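Local atomic coordinates of dihydrodipicolinate synthase (PDB entry 3B4U), a protein that probably catalyses, as a TIM-barrel lyase of its family, the condensation of pyruvate with an aldehyde such as aspartate semialdehyde on the lysine biosynthesis route. Residues L7-F15 with M26-L34; L198-A209 with V221-D230. All coordinates share one frame; numbering follows the deposited sequence.

Contact 1. Residues L7-F15 with M26-L34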
loop_
_atom_site.group_PDB
_atom_site.type_symbol
_atom_site.label_atom_id
_atom_site.label_comp_id
_atom_site.label_asym_id
_atom_site.label_seq_id
_atom_site.Cartn_x
_atom_site.Cartn_y
_atom_site.Cartn_z
ATOM N N LEU B 7 -19.125 -13.692 14.367
ATOM C CA LEU B 7 -19.396 -12.815 13.237
ATOM C C LEU B 7 -18.940 -11.400 13.561
ATOM O O LEU B 7 -19.391 -10.802 14.541
ATOM C CB LEU B 7 -20.902 -12.802 12.907
ATOM C CG LEU B 7 -21.279 -11.866 11.773
ATOM C CD1 LEU B 7 -20.515 -12.201 10.469
ATOM C CD2 LEU B 7 -22.788 -11.865 11.533
ATOM N N SER B 8 -18.101 -10.852 12.701
ATOM C CA SER B 8 -17.748 -9.451 12.774
ATOM C C SER B 8 -18.203 -8.762 11.491
ATOM O O SER B 8 -17.965 -9.285 10.420
ATOM C CB SER B 8 -16.232 -9.327 12.959
ATOM O OG SER B 8 -15.860 -7.998 13.304
ATOM N N ALA B 9 -18.824 -7.578 11.581
ATOM C CA ALA B 9 -19.085 -6.796 10.380
ATOM C C ALA B 9 -17.795 -6.213 9.877
ATOM O O ALA B 9 -17.034 -5.623 10.656
ATOM C CB ALA B 9 -20.064 -5.685 10.668
ATOM N N ALA B 10 -17.534 -6.328 8.578
ATOM C CA ALA B 10 -16.434 -5.608 7.935
ATOM C C ALA B 10 -17.015 -4.215 7.702
ATOM O O ALA B 10 -17.545 -3.898 6.642
ATOM C CB ALA B 10 -16.032 -6.297 6.608
ATOM N N LEU B 11 -16.975 -3.370 8.732
ATOM C CA LEU B 11 -17.879 -2.231 8.811
ATOM C C LEU B 11 -17.576 -1.222 7.710
ATOM O O LEU B 11 -16.442 -0.800 7.525
ATOM C CB LEU B 11 -17.747 -1.545 10.178
ATOM C CG LEU B 11 -18.947 -0.721 10.578
ATOM C CD1 LEU B 11 -20.103 -1.605 11.027
ATOM C CD2 LEU B 11 -18.561 0.302 11.652
ATOM N N THR B 12 -18.617 -0.763 7.037
ATOM C CA THR B 12 -18.502 0.331 6.085
ATOM C C THR B 12 -18.276 1.657 6.825
ATOM O O THR B 12 -18.753 1.862 7.943
ATOM C CB THR B 12 -19.773 0.374 5.217
ATOM O OG1 THR B 12 -20.944 0.238 6.038
ATOM C CG2 THR B 12 -19.776 -0.758 4.198
ATOM N N THR B 13 -17.576 2.554 6.137
ATOM C CA THR B 13 -17.218 3.860 6.673
ATOM C C THR B 13 -18.026 4.898 5.917
ATOM O O THR B 13 -17.856 5.018 4.702
ATOM C CB THR B 13 -15.726 4.139 6.506
ATOM O OG1 THR B 13 -14.962 3.119 7.173
ATOM C CG2 THR B 13 -15.348 5.495 7.090
ATOM N N PRO B 14 -18.898 5.667 6.599
ATOM C CA PRO B 14 -19.705 6.671 5.925
ATOM C C PRO B 14 -18.975 7.996 5.833
ATOM O O PRO B 14 -18.365 8.429 6.801
ATOM C CB PRO B 14 -20.945 6.785 6.820
ATOM C CG PRO B 14 -20.425 6.514 8.213
ATOM C CD PRO B 14 -19.227 5.573 8.027
ATOM N N PHE B 15 -19.086 8.651 4.682
ATOM C CA PHE B 15 -18.485 9.960 4.444
ATOM C C PHE B 15 -19.552 11.018 4.179
ATOM O O PHE B 15 -20.506 10.781 3.459
ATOM C CB PHE B 15 -17.532 9.927 3.255
ATOM C CG PHE B 15 -16.499 8.863 3.376
ATOM C CD1 PHE B 15 -15.464 8.976 4.304
ATOM C CD2 PHE B 15 -16.557 7.721 2.583
ATOM C CE1 PHE B 15 -14.508 7.962 4.449
ATOM C CE2 PHE B 15 -15.614 6.732 2.723
ATOM C CZ PHE B 15 -14.597 6.850 3.655
ATOM N N MET B 26 -21.481 6.360 11.626
ATOM C CA MET B 26 -20.654 5.164 11.676
ATOM C C MET B 26 -20.904 4.373 12.943
ATOM O O MET B 26 -21.054 3.148 12.916
ATOM C CB MET B 26 -19.195 5.565 11.537
ATOM C CG MET B 26 -18.270 4.405 11.319
ATOM S SD MET B 26 -16.473 5.068 11.044
ATOM C CE MET B 26 -15.549 3.379 10.915
ATOM N N ILE B 27 -20.960 5.093 14.061
ATOM C CA ILE B 27 -21.212 4.464 15.344
ATOM C C ILE B 27 -22.619 3.865 15.380
ATOM O O ILE B 27 -22.825 2.777 15.874
ATOM C CB ILE B 27 -20.974 5.465 16.493
ATOM C CG1 ILE B 27 -19.472 5.729 16.594
ATOM C CG2 ILE B 27 -21.533 4.974 17.790
ATOM C CD1 ILE B 27 -19.062 6.923 17.436
ATOM N N ALA B 28 -23.599 4.593 14.863
ATOM C CA ALA B 28 -24.978 4.078 14.828
ATOM C C ALA B 28 -25.087 2.802 13.970
ATOM O O ALA B 28 -25.788 1.857 14.335
ATOM C CB ALA B 28 -25.943 5.178 14.329
ATOM N N HIS B 29 -24.355 2.782 12.872
ATOM C CA HIS B 29 -24.307 1.600 12.025
ATOM C C HIS B 29 -23.651 0.433 12.755
ATOM O O HIS B 29 -24.160 -0.687 12.716
ATOM C CB HIS B 29 -23.619 1.939 10.703
ATOM C CG HIS B 29 -23.501 0.788 9.785
ATOM N ND1 HIS B 29 -24.594 0.101 9.314
ATOM C CD2 HIS B 29 -22.398 0.218 9.252
ATOM C CE1 HIS B 29 -24.148 -0.863 8.521
ATOM N NE2 HIS B 29 -22.822 -0.824 8.462
ATOM N N ALA B 30 -22.565 0.689 13.462
ATOM C CA ALA B 30 -21.942 -0.354 14.270
ATOM C C ALA B 30 -22.931 -0.907 15.294
ATOM O O ALA B 30 -23.047 -2.115 15.473
ATOM C CB ALA B 30 -20.704 0.184 14.964
ATOM N N ARG B 31 -23.644 -0.028 15.995
ATOM C CA ARG B 31 -24.604 -0.475 16.995
ATOM C C ARG B 31 -25.694 -1.328 16.362
ATOM O O ARG B 31 -26.128 -2.321 16.946
ATOM C CB ARG B 31 -25.254 0.712 17.684
ATOM C CG ARG B 31 -24.321 1.445 18.623
ATOM C CD ARG B 31 -24.086 0.698 19.916
ATOM N NE ARG B 31 -23.401 1.529 20.922
ATOM C CZ ARG B 31 -22.866 1.064 22.053
ATOM N NH1 ARG B 31 -22.270 1.912 22.863
ATOM N NH2 ARG B 31 -22.907 -0.214 22.389
ATOM N N ARG B 32 -26.150 -0.947 15.179
ATOM C CA ARG B 32 -27.165 -1.727 14.451
ATOM C C ARG B 32 -26.626 -3.111 14.115
ATOM O O ARG B 32 -27.299 -4.127 14.325
ATOM C CB ARG B 32 -27.596 -0.960 13.200
ATOM C CG ARG B 32 -28.468 -1.790 12.261
ATOM C CD ARG B 32 -29.111 -0.949 11.155
ATOM N NE ARG B 32 -28.089 -0.229 10.400
ATOM C CZ ARG B 32 -28.134 1.044 10.049
ATOM N NH1 ARG B 32 -29.205 1.769 10.299
ATOM N NH2 ARG B 32 -27.104 1.594 9.448
ATOM N N CYS B 33 -25.413 -3.192 13.577
ATOM C CA CYS B 33 -24.840 -4.478 13.230
ATOM C C CYS B 33 -24.634 -5.377 14.447
ATOM O O CYS B 33 -24.922 -6.590 14.396
ATOM C CB CYS B 33 -23.504 -4.255 12.500
ATOM S SG CYS B 33 -23.665 -3.592 10.826
ATOM N N LEU B 34 -24.171 -4.795 15.540
ATOM C CA LEU B 34 -24.050 -5.531 16.795
ATOM C C LEU B 34 -25.400 -6.015 17.296
ATOM O O LEU B 34 -25.578 -7.201 17.590
ATOM C CB LEU B 34 -23.330 -4.667 17.829
ATOM C CG LEU B 34 -21.852 -4.365 17.549
ATOM C CD1 LEU B 34 -21.369 -3.219 18.416
ATOM C CD2 LEU B 34 -20.955 -5.575 17.736
#

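Contact 2. Residues L198-A209 with V221-D230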
loop_
_atom_site.group_PDB
_atom_site.type_symbol
_atom_site.label_atom_id
_atom_site.label_comp_id
_atom_site.label_asym_id
_atom_site.label_seq_id
_atom_site.Cartn_x
_atom_site.Cartn_y
_atom_site.Cartn_z
ATOM N N LEU B 198 -18.192 -20.498 3.522
ATOM C CA LEU B 198 -18.251 -20.074 4.911
ATOM C C LEU B 198 -18.918 -21.104 5.812
ATOM O O LEU B 198 -18.330 -21.569 6.770
ATOM C CB LEU B 198 -18.943 -18.720 5.005
ATOM C CG LEU B 198 -19.209 -18.192 6.426
ATOM C CD1 LEU B 198 -17.934 -18.117 7.237
ATOM C CD2 LEU B 198 -19.905 -16.836 6.282
ATOM N N ALA B 199 -20.146 -21.501 5.487
ATOM C CA ALA B 199 -20.842 -22.459 6.350
ATOM C C ALA B 199 -20.135 -23.812 6.326
ATOM O O ALA B 199 -19.959 -24.449 7.350
ATOM C CB ALA B 199 -22.337 -22.572 5.967
ATOM N N ARG B 200 -19.704 -24.236 5.138
ATOM C CA ARG B 200 -18.927 -25.470 4.966
ATOM C C ARG B 200 -17.701 -25.486 5.859
ATOM O O ARG B 200 -17.402 -26.463 6.534
ATOM C CB ARG B 200 -18.479 -25.552 3.508
ATOM C CG ARG B 200 -17.761 -26.797 3.094
ATOM C CD ARG B 200 -17.195 -26.578 1.702
ATOM N NE ARG B 200 -16.640 -27.786 1.120
ATOM C CZ ARG B 200 -16.040 -27.813 -0.072
ATOM N NH1 ARG B 200 -15.593 -28.959 -0.571
ATOM N NH2 ARG B 200 -15.906 -26.699 -0.767
ATOM N N GLY B 201 -17.006 -24.364 5.912
ATOM C CA GLY B 201 -15.820 -24.242 6.724
ATOM C C GLY B 201 -16.102 -24.181 8.207
ATOM O O GLY B 201 -15.382 -24.780 9.002
ATOM N N VAL B 202 -17.186 -23.513 8.596
ATOM C CA VAL B 202 -17.623 -23.497 9.979
ATOM C C VAL B 202 -17.924 -24.923 10.442
ATOM O O VAL B 202 -17.574 -25.314 11.549
ATOM C CB VAL B 202 -18.810 -22.535 10.158
ATOM C CG1 VAL B 202 -19.506 -22.704 11.509
ATOM C CG2 VAL B 202 -18.322 -21.082 9.975
ATOM N N ARG B 203 -18.566 -25.723 9.582
ATOM C CA ARG B 203 -18.851 -27.109 9.931
ATOM C C ARG B 203 -17.571 -27.933 10.125
ATOM O O ARG B 203 -17.622 -28.984 10.771
ATOM C CB ARG B 203 -19.798 -27.727 8.915
ATOM C CG ARG B 203 -21.194 -27.126 8.968
ATOM C CD ARG B 203 -22.225 -27.913 8.148
ATOM N NE ARG B 203 -21.955 -27.925 6.714
ATOM C CZ ARG B 203 -22.406 -27.016 5.841
ATOM N NH1 ARG B 203 -23.132 -25.996 6.235
ATOM N NH2 ARG B 203 -22.133 -27.140 4.556
ATOM N N LEU B 204 -16.455 -27.499 9.567
ATOM C CA LEU B 204 -15.156 -28.109 9.720
ATOM C C LEU B 204 -14.290 -27.421 10.756
ATOM O O LEU B 204 -13.095 -27.688 10.801
ATOM C CB LEU B 204 -14.433 -28.136 8.384
ATOM C CG LEU B 204 -14.961 -29.127 7.374
ATOM C CD1 LEU B 204 -14.439 -28.783 5.998
ATOM C CD2 LEU B 204 -14.565 -30.552 7.755
ATOM N N GLY B 205 -14.858 -26.534 11.566
ATOM C CA GLY B 205 -14.106 -25.931 12.651
ATOM C C GLY B 205 -13.777 -24.466 12.474
ATOM O O GLY B 205 -13.174 -23.866 13.366
ATOM N N GLY B 206 -14.171 -23.861 11.368
ATOM C CA GLY B 206 -13.960 -22.433 11.226
ATOM C C GLY B 206 -14.663 -21.631 12.289
ATOM O O GLY B 206 -15.760 -21.964 12.705
ATOM N N GLN B 207 -14.044 -20.532 12.712
ATOM C CA GLN B 207 -14.549 -19.716 13.813
ATOM C C GLN B 207 -15.391 -18.539 13.423
ATOM O O GLN B 207 -15.812 -17.791 14.298
ATOM C CB GLN B 207 -13.403 -19.260 14.722
ATOM C CG GLN B 207 -12.912 -20.316 15.668
ATOM C CD GLN B 207 -12.074 -19.733 16.794
ATOM O OE1 GLN B 207 -12.319 -18.635 17.273
ATOM N NE2 GLN B 207 -11.053 -20.490 17.204
ATOM N N GLY B 208 -15.668 -18.355 12.133
ATOM C CA GLY B 208 -16.566 -17.322 11.699
ATOM C C GLY B 208 -16.059 -16.499 10.531
ATOM O O GLY B 208 -15.488 -17.033 9.585
ATOM N N ALA B 209 -16.345 -15.190 10.557
ATOM C CA ALA B 209 -16.104 -14.320 9.410
ATOM C C ALA B 209 -16.026 -12.864 9.837
ATOM O O ALA B 209 -16.669 -12.468 10.816
ATOM C CB ALA B 209 -17.247 -14.478 8.363
ATOM N N VAL B 221 -26.059 -13.749 7.508
ATOM C CA VAL B 221 -24.647 -14.115 7.591
ATOM C C VAL B 221 -24.353 -14.812 8.918
ATOM O O VAL B 221 -23.556 -15.737 8.949
ATOM C CB VAL B 221 -23.702 -12.926 7.317
ATOM C CG1 VAL B 221 -22.258 -13.375 7.421
ATOM C CG2 VAL B 221 -23.970 -12.322 5.922
ATOM N N ARG B 222 -24.975 -14.379 10.017
ATOM C CA ARG B 222 -24.742 -15.050 11.293
ATOM C C ARG B 222 -25.075 -16.541 11.237
ATOM O O ARG B 222 -24.360 -17.370 11.780
ATOM C CB ARG B 222 -25.512 -14.343 12.412
ATOM C CG ARG B 222 -25.169 -14.915 13.764
ATOM C CD ARG B 222 -25.985 -14.317 14.913
ATOM N NE ARG B 222 -25.670 -15.027 16.154
ATOM C CZ ARG B 222 -24.595 -14.858 16.903
ATOM N NH1 ARG B 222 -23.696 -13.885 16.664
ATOM N NH2 ARG B 222 -24.409 -15.687 17.915
ATOM N N ALA B 223 -26.157 -16.874 10.545
ATOM C CA ALA B 223 -26.565 -18.283 10.454
ATOM C C ALA B 223 -25.473 -19.099 9.781
ATOM O O ALA B 223 -25.290 -20.270 10.101
ATOM C CB ALA B 223 -27.870 -18.390 9.719
ATOM N N MET B 224 -24.742 -18.498 8.853
ATOM C CA MET B 224 -23.644 -19.152 8.169
ATOM C C MET B 224 -22.368 -19.174 9.029
ATOM O O MET B 224 -21.765 -20.224 9.245
ATOM C CB MET B 224 -23.339 -18.422 6.856
ATOM C CG MET B 224 -24.511 -18.324 5.890
ATOM S SD MET B 224 -24.276 -17.043 4.494
ATOM C CE MET B 224 -23.213 -18.075 3.409
ATOM N N ALA B 225 -21.971 -18.011 9.525
ATOM C CA ALA B 225 -20.672 -17.796 10.170
ATOM C C ALA B 225 -20.623 -18.395 11.558
ATOM O O ALA B 225 -19.553 -18.807 12.002
ATOM C CB ALA B 225 -20.374 -16.281 10.259
ATOM N N VAL B 226 -21.761 -18.404 12.264
ATOM C CA VAL B 226 -21.818 -18.891 13.642
ATOM C C VAL B 226 -22.476 -20.252 13.667
ATOM O O VAL B 226 -21.944 -21.183 14.281
ATOM C CB VAL B 226 -22.531 -17.873 14.566
ATOM C CG1 VAL B 226 -22.687 -18.438 15.994
ATOM C CG2 VAL B 226 -21.755 -16.574 14.571
ATOM N N ASP B 227 -23.631 -20.394 13.017
ATOM C CA ASP B 227 -24.425 -21.621 13.120
ATOM C C ASP B 227 -24.069 -22.668 12.070
ATOM O O ASP B 227 -24.554 -23.796 12.151
ATOM C CB ASP B 227 -25.918 -21.305 13.078
ATOM C CG ASP B 227 -26.370 -20.378 14.166
ATOM O OD1 ASP B 227 -25.693 -20.257 15.209
ATOM O OD2 ASP B 227 -27.432 -19.767 13.957
ATOM N N GLY B 228 -23.233 -22.332 11.093
ATOM C CA GLY B 228 -22.801 -23.290 10.097
ATOM C C GLY B 228 -23.893 -23.765 9.160
ATOM O O GLY B 228 -23.863 -24.900 8.707
ATOM N N LYS B 229 -24.861 -22.908 8.866
ATOM C CA LYS B 229 -25.949 -23.232 7.957
ATOM C C LYS B 229 -25.735 -22.537 6.622
ATOM O O LYS B 229 -25.513 -21.331 6.560
ATOM C CB LYS B 229 -27.272 -22.773 8.569
ATOM C CG LYS B 229 -27.608 -23.350 9.901
ATOM C CD LYS B 229 -27.666 -24.818 9.924
ATOM C CE LYS B 229 -28.279 -25.282 11.248
ATOM N NZ LYS B 229 -27.754 -26.602 11.677
ATOM N N ASP B 230 -25.870 -23.294 5.549
ATOM C CA ASP B 230 -25.780 -22.730 4.211
ATOM C C ASP B 230 -26.874 -21.701 3.975
ATOM O O ASP B 230 -27.968 -21.777 4.557
ATOM C CB ASP B 230 -25.963 -23.819 3.140
ATOM C CG ASP B 230 -24.855 -24.841 3.084
ATOM O OD1 ASP B 230 -23.798 -24.679 3.709
ATOM O OD2 ASP B 230 -25.060 -25.809 2.310
HETATM O O HOH W 1 -21.316 -23.760 2.710
HETATM O O HOH W 2 -18.014 -20.409 13.710
#

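Contact 1. Residues L7-F15 with M26-L34
The first strand of the TIM barrel and the loop leaving its C-terminal end pack here against the helix that follows, with L11 reaching toward the helix between M26, H29, A30 and C33. Its CG stands anti to the backbone N (chi1 -158°), which brings both methyls to the helix: L11 CD2 lies 3.9 Å from A30 CB, while L11 CD1 comes within 3.4 Å of H29 CD2, meeting the imidazole obliquely as the two side chains run past each other in opposite directions. Within the strand, A9 CB sits 4.2 Å from C33 CB. At the other end of the contact P14 and M26 cross at about a right angle, with P14 CD 3.5 Å from M26 CB; the methionine chain continues extended, and M26 CE comes 3.8 Å from T13 OG1, a hydroxyl hydrogen-bonded to G48.

H29 brings an imidazole to this otherwise largely apolar interface. On one side, H29 ND1 accepts a nearly straight bond of 2.9 Å from R32 NH2, one helical turn on, and R32 is in turn paired with E260. On the other, H29 NE2 is hydrogen-bonded to N215 and lies 3.2 Å from T12 OG1. Partners at both nitrogens should fix the rotation of the ring, and C33 SG lies above one face, toward the ring's rim. N215 also bonds to the backbone of A10 and T12, tying the loop to the same polar cluster. A strand, a loop and a helix laid back against them form the first half of a beta-alpha-beta unit, the repeating element of the TIM barrel.

Contact 2. Residues L198-A209 with V221-D230
R203 reaches across from the last turn of helix 195-203 to the chain that leaves helix 218-225, where it meets G228 and D230. From CB the chain sets out with CG anti to the carbonyl carbon (chi1 -68°). R203 CG and CD both pass G228 O, each at 3.5 Å, and a bend at chi3 then turns the guanidinium back over its own helix, with A199 O and R200 CA against one face. R203 NH1 donates to G228 O at 2.8 Å, approaching from above the carbonyl plane, and also to D230 OD1 at 2.9 Å. R203 NH2 reaches D230 OD1 at 3.1 Å, making an end-on salt bridge in which two nitrogens converge on one acceptor. G228 O and D230 OD1 both lie at the edge of the guanidinium, in its plane, while the carboxylate plane is turned 60° from it. A water accepts from R200 N and probably donates to D230 OD1.

Alongside this polar group the two helices pack through V202, A199 and L198. V202 CG2 wedges to 3.3 Å from A225 O, and V202 CG1 rests on G228 CA, while A199 CB lies against the backbone of G228 and K229. L198 CD2 reaches M224 CB at 3.8 Å. Beyond the loop, G208 CA makes a CA-H...O contact with A225 O, and a second water bridges that carbonyl to G206 O. The backbones come closest at A199 and G228, with CA atoms 4.3 Å apart. R203 thus makes three hydrogen bonds, two to the D230 carboxylate and one to the neutral carbonyl of G228, so one guanidinium joins the end of helix 195-203 to the chain following helix 218-225.

Contact 1 closes before contact 2 opens along the chain, and their centres lie about 21 Å apart, yet they meet where the barrel closes. Strand 6-10, from contact 1, and strand 208-211, entered by contact 2, are the first and last strands of the barrel in chain order, side by side and parallel in the sheet; S8 N lies 2.9 Å from A209 O in a probable hydrogen bond. L7 extends the join outward, packing on V221 and R222 of helix 218-225. Helix 23-35 and helix 218-225 thus belong to the outer layer flanking this seam, and helix 195-203, which connects strand 189-192 to strand 208-211, continues that layer beyond contact 2.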